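PDB 7CPX: lovastatin nonaketide synthase, polyketide synthase component from Aspergillus terreus, which builds dihydromonacolin L, a lovastatin precursor, from malonyl-CoA, S-adenosylmethionine and NADPH as a homodimeric iterative polyketide synthase working with LovC. Local coordinates for residues E1855-P1860 against A2373-R2378. The protein carries 2 engineered substitutions. Sequence-based numbering, arbitrary orientation.
Sequences ETWFVP and AVVAGR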
ATOM      1  N   GLU A1855     -21.045 -23.806  41.638  1.00106.06           N
ATOM      2  CA  GLU A1855     -22.217 -24.311  42.340  1.00106.06           C
ATOM      3  C   GLU A1855     -23.232 -24.861  41.349  1.00106.06           C
ATOM      4  O   GLU A1855     -23.680 -24.151  40.444  1.00106.06           O
ATOM      5  CB  GLU A1855     -22.838 -23.197  43.178  1.00106.06           C
ATOM      6  CG  GLU A1855     -21.959 -22.717  44.318  1.00106.06           C
ATOM      7  CD  GLU A1855     -22.553 -21.531  45.051  1.00106.06           C
ATOM      8  OE1 GLU A1855     -23.570 -20.985  44.572  1.00106.06           O
ATOM      9  OE2 GLU A1855     -22.005 -21.145  46.104  1.00106.06           O
ATOM     10  N   THR A1856     -23.593 -26.132  41.523  1.00103.63           N
ATOM     11  CA  THR A1856     -24.633 -26.749  40.713  1.00103.63           C
ATOM     12  C   THR A1856     -26.030 -26.324  41.144  1.00103.63           C
ATOM     13  O   THR A1856     -26.990 -26.555  40.403  1.00103.63           O
ATOM     14  CB  THR A1856     -24.511 -28.274  40.784  1.00103.63           C
ATOM     15  OG1 THR A1856     -23.201 -28.671  40.360  1.00103.63           O
ATOM     16  CG2 THR A1856     -25.551 -28.943  39.899  1.00103.63           C
ATOM     17  N   TRP A1857     -26.156 -25.700  42.313  1.00101.09           N
ATOM     18  CA  TRP A1857     -27.432 -25.185  42.803  1.00101.09           C
ATOM     19  C   TRP A1857     -28.481 -26.293  42.890  1.00101.09           C
ATOM     20  O   TRP A1857     -29.622 -26.144  42.449  1.00101.09           O
ATOM     21  CB  TRP A1857     -27.915 -24.024  41.933  1.00101.09           C
ATOM     22  CG  TRP A1857     -27.038 -22.818  42.052  1.00101.09           C
ATOM     23  CD1 TRP A1857     -26.835 -22.064  43.169  1.00101.09           C
ATOM     24  CD2 TRP A1857     -26.241 -22.228  41.020  1.00101.09           C
ATOM     25  NE1 TRP A1857     -25.963 -21.042  42.899  1.00101.09           N
ATOM     26  CE2 TRP A1857     -25.582 -21.119  41.586  1.00101.09           C
ATOM     27  CE3 TRP A1857     -26.020 -22.528  39.674  1.00101.09           C
ATOM     28  CZ2 TRP A1857     -24.719 -20.310  40.853  1.00101.09           C
ATOM     29  CZ3 TRP A1857     -25.162 -21.724  38.947  1.00101.09           C
ATOM     30  CH2 TRP A1857     -24.522 -20.628  39.538  1.00101.09           C
ATOM     31  N   PHE A1858     -28.072 -27.422  43.468  1.00106.31           N
ATOM     32  CA  PHE A1858     -28.989 -28.462  43.927  1.00106.31           C
ATOM     33  C   PHE A1858     -29.842 -29.013  42.783  1.00106.31           C
ATOM     34  O   PHE A1858     -31.069 -28.885  42.765  1.00106.31           O
ATOM     35  CB  PHE A1858     -29.871 -27.928  45.059  1.00106.31           C
ATOM     36  CG  PHE A1858     -29.131 -27.083  46.056  1.00106.31           C
ATOM     37  CD1 PHE A1858     -28.299 -27.664  46.996  1.00106.31           C
ATOM     38  CD2 PHE A1858     -29.270 -25.706  46.052  1.00106.31           C
ATOM     39  CE1 PHE A1858     -27.619 -26.887  47.913  1.00106.31           C
ATOM     40  CE2 PHE A1858     -28.592 -24.924  46.965  1.00106.31           C
ATOM     41  CZ  PHE A1858     -27.766 -25.515  47.898  1.00106.31           C
ATOM     42  N   VAL A1859     -29.169 -29.631  41.819  1.00105.52           N
ATOM     43  CA  VAL A1859     -29.856 -30.415  40.795  1.00105.52           C
ATOM     44  C   VAL A1859     -30.150 -31.786  41.394  1.00105.52           C
ATOM     45  O   VAL A1859     -29.217 -32.481  41.822  1.00105.52           O
ATOM     46  CB  VAL A1859     -29.019 -30.526  39.511  1.00105.52           C
ATOM     47  CG1 VAL A1859     -29.717 -31.422  38.503  1.00105.52           C
ATOM     48  CG2 VAL A1859     -28.781 -29.149  38.919  1.00105.52           C
ATOM     49  N   PRO A1860     -31.410 -32.223  41.448  1.00109.01           N
ATOM     50  CA  PRO A1860     -31.748 -33.449  42.177  1.00109.01           C
ATOM     51  C   PRO A1860     -31.450 -34.743  41.436  1.00109.01           C
ATOM     52  O   PRO A1860     -31.793 -35.813  41.947  1.00109.01           O
ATOM     53  CB  PRO A1860     -33.259 -33.291  42.400  1.00109.01           C
ATOM     54  CG  PRO A1860     -33.719 -32.545  41.205  1.00109.01           C
ATOM     55  CD  PRO A1860     -32.603 -31.599  40.845  1.00109.01           C
ATOM     56  N   ALA A2373     -35.327 -18.424  41.871  1.00 98.85           N
ATOM     57  CA  ALA A2373     -36.418 -18.846  42.745  1.00 98.85           C
ATOM     58  C   ALA A2373     -36.434 -20.359  42.914  1.00 98.85           C
ATOM     59  O   ALA A2373     -36.656 -20.866  44.020  1.00 98.85           O
ATOM     60  CB  ALA A2373     -37.754 -18.360  42.192  1.00 98.85           C
ATOM     61  N   VAL A2374     -36.207 -21.096  41.828  1.00 98.95           N
ATOM     62  CA  VAL A2374     -36.115 -22.550  41.921  1.00 98.95           C
ATOM     63  C   VAL A2374     -34.962 -22.941  42.833  1.00 98.95           C
ATOM     64  O   VAL A2374     -35.087 -23.826  43.690  1.00 98.95           O
ATOM     65  CB  VAL A2374     -35.955 -23.167  40.520  1.00 98.95           C
ATOM     66  CG1 VAL A2374     -35.637 -24.646  40.627  1.00 98.95           C
ATOM     67  CG2 VAL A2374     -37.209 -22.953  39.704  1.00 98.95           C
ATOM     68  N   VAL A2375     -33.816 -22.285  42.652  1.00100.44           N
ATOM     69  CA  VAL A2375     -32.651 -22.574  43.479  1.00100.44           C
ATOM     70  C   VAL A2375     -32.945 -22.252  44.934  1.00100.44           C
ATOM     71  O   VAL A2375     -32.518 -22.973  45.840  1.00100.44           O
ATOM     72  CB  VAL A2375     -31.429 -21.796  42.962  1.00100.44           C
ATOM     73  CG1 VAL A2375     -30.287 -21.885  43.954  1.00100.44           C
ATOM     74  CG2 VAL A2375     -31.007 -22.337  41.613  1.00100.44           C
ATOM     75  N   ALA A2376     -33.669 -21.162  45.184  1.00 99.68           N
ATOM     76  CA  ALA A2376     -34.028 -20.801  46.548  1.00 99.68           C
ATOM     77  C   ALA A2376     -34.943 -21.845  47.165  1.00 99.68           C
ATOM     78  O   ALA A2376     -34.795 -22.190  48.339  1.00 99.68           O
ATOM     79  CB  ALA A2376     -34.694 -19.427  46.570  1.00 99.68           C
ATOM     80  N   GLY A2377     -35.901 -22.355  46.391  1.00102.01           N
ATOM     81  CA  GLY A2377     -36.768 -23.402  46.908  1.00102.01           C
ATOM     82  C   GLY A2377     -36.000 -24.664  47.251  1.00102.01           C
ATOM     83  O   GLY A2377     -36.185 -25.255  48.321  1.00102.01           O
ATOM     84  N   ARG A2378     -35.118 -25.094  46.346  1.00102.97           N
ATOM     85  CA  ARG A2378     -34.317 -26.285  46.613  1.00102.97           C
ATOM     86  C   ARG A2378     -33.400 -26.070  47.813  1.00102.97           C
ATOM     87  O   ARG A2378     -33.241 -26.966  48.651  1.00102.97           O
ATOM     88  CB  ARG A2378     -33.503 -26.666  45.374  1.00102.97           C
ATOM     89  CG  ARG A2378     -34.240 -27.580  44.400  1.00102.97           C
ATOM     90  CD  ARG A2378     -34.478 -26.905  43.061  1.00102.97           C
ATOM     91  NE  ARG A2378     -33.240 -26.714  42.311  1.00102.97           N
ATOM     92  CZ  ARG A2378     -32.997 -27.203  41.101  1.00102.97           C
ATOM     93  NH1 ARG A2378     -33.907 -27.893  40.433  1.00102.97           N
ATOM     94  NH2 ARG A2378     -31.811 -26.987  40.542  1.00102.97           N
TER
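Val2375 and Arg2378, one helical turn apart on helix 2363-2385, meet the turn at Trp1857 and Phe1858. The tightly packed part is made by the buried Trp1857, Val2375 and Arg2378. Val2375 sets CG2 against Trp1857 CB at 3.5 Å, while CG1, trans to the valine's backbone N (chi1 170°), comes obliquely to the indole, 3.5 Å from Trp1857 CD1. A branched valine suits this place because both methyls find the tryptophan, and Ile2147 touches both residues. Beside them, Arg2378 bends at chi2 (116°) and chi3, which carries its guanidinium back to the loop backbone. There NH2 donates to Trp1857 O at 3.0 Å (N-H...O 156°), an acceptor slightly out of the guanidinium plane; Phe1858 O lies over one face, badly angled for a hydrogen bond. NH1 bonds Leu2152 O, so the long, many-handed arginine joins the carbonyls of Trp1857 and Leu2152 from one buried position. The looser margin is partly exposed: Phe1858 CB stands 3.9 Å from Arg2378 CB, its ring meeting that of His2382, and Pro1860 CD 4.0 Å from Arg2378 NH1. Thus the loop between strands 1849-1853 and 1869-1883 docks on a helix of the Rossmann-type ketoreductase domain, consistent with interdomain packing.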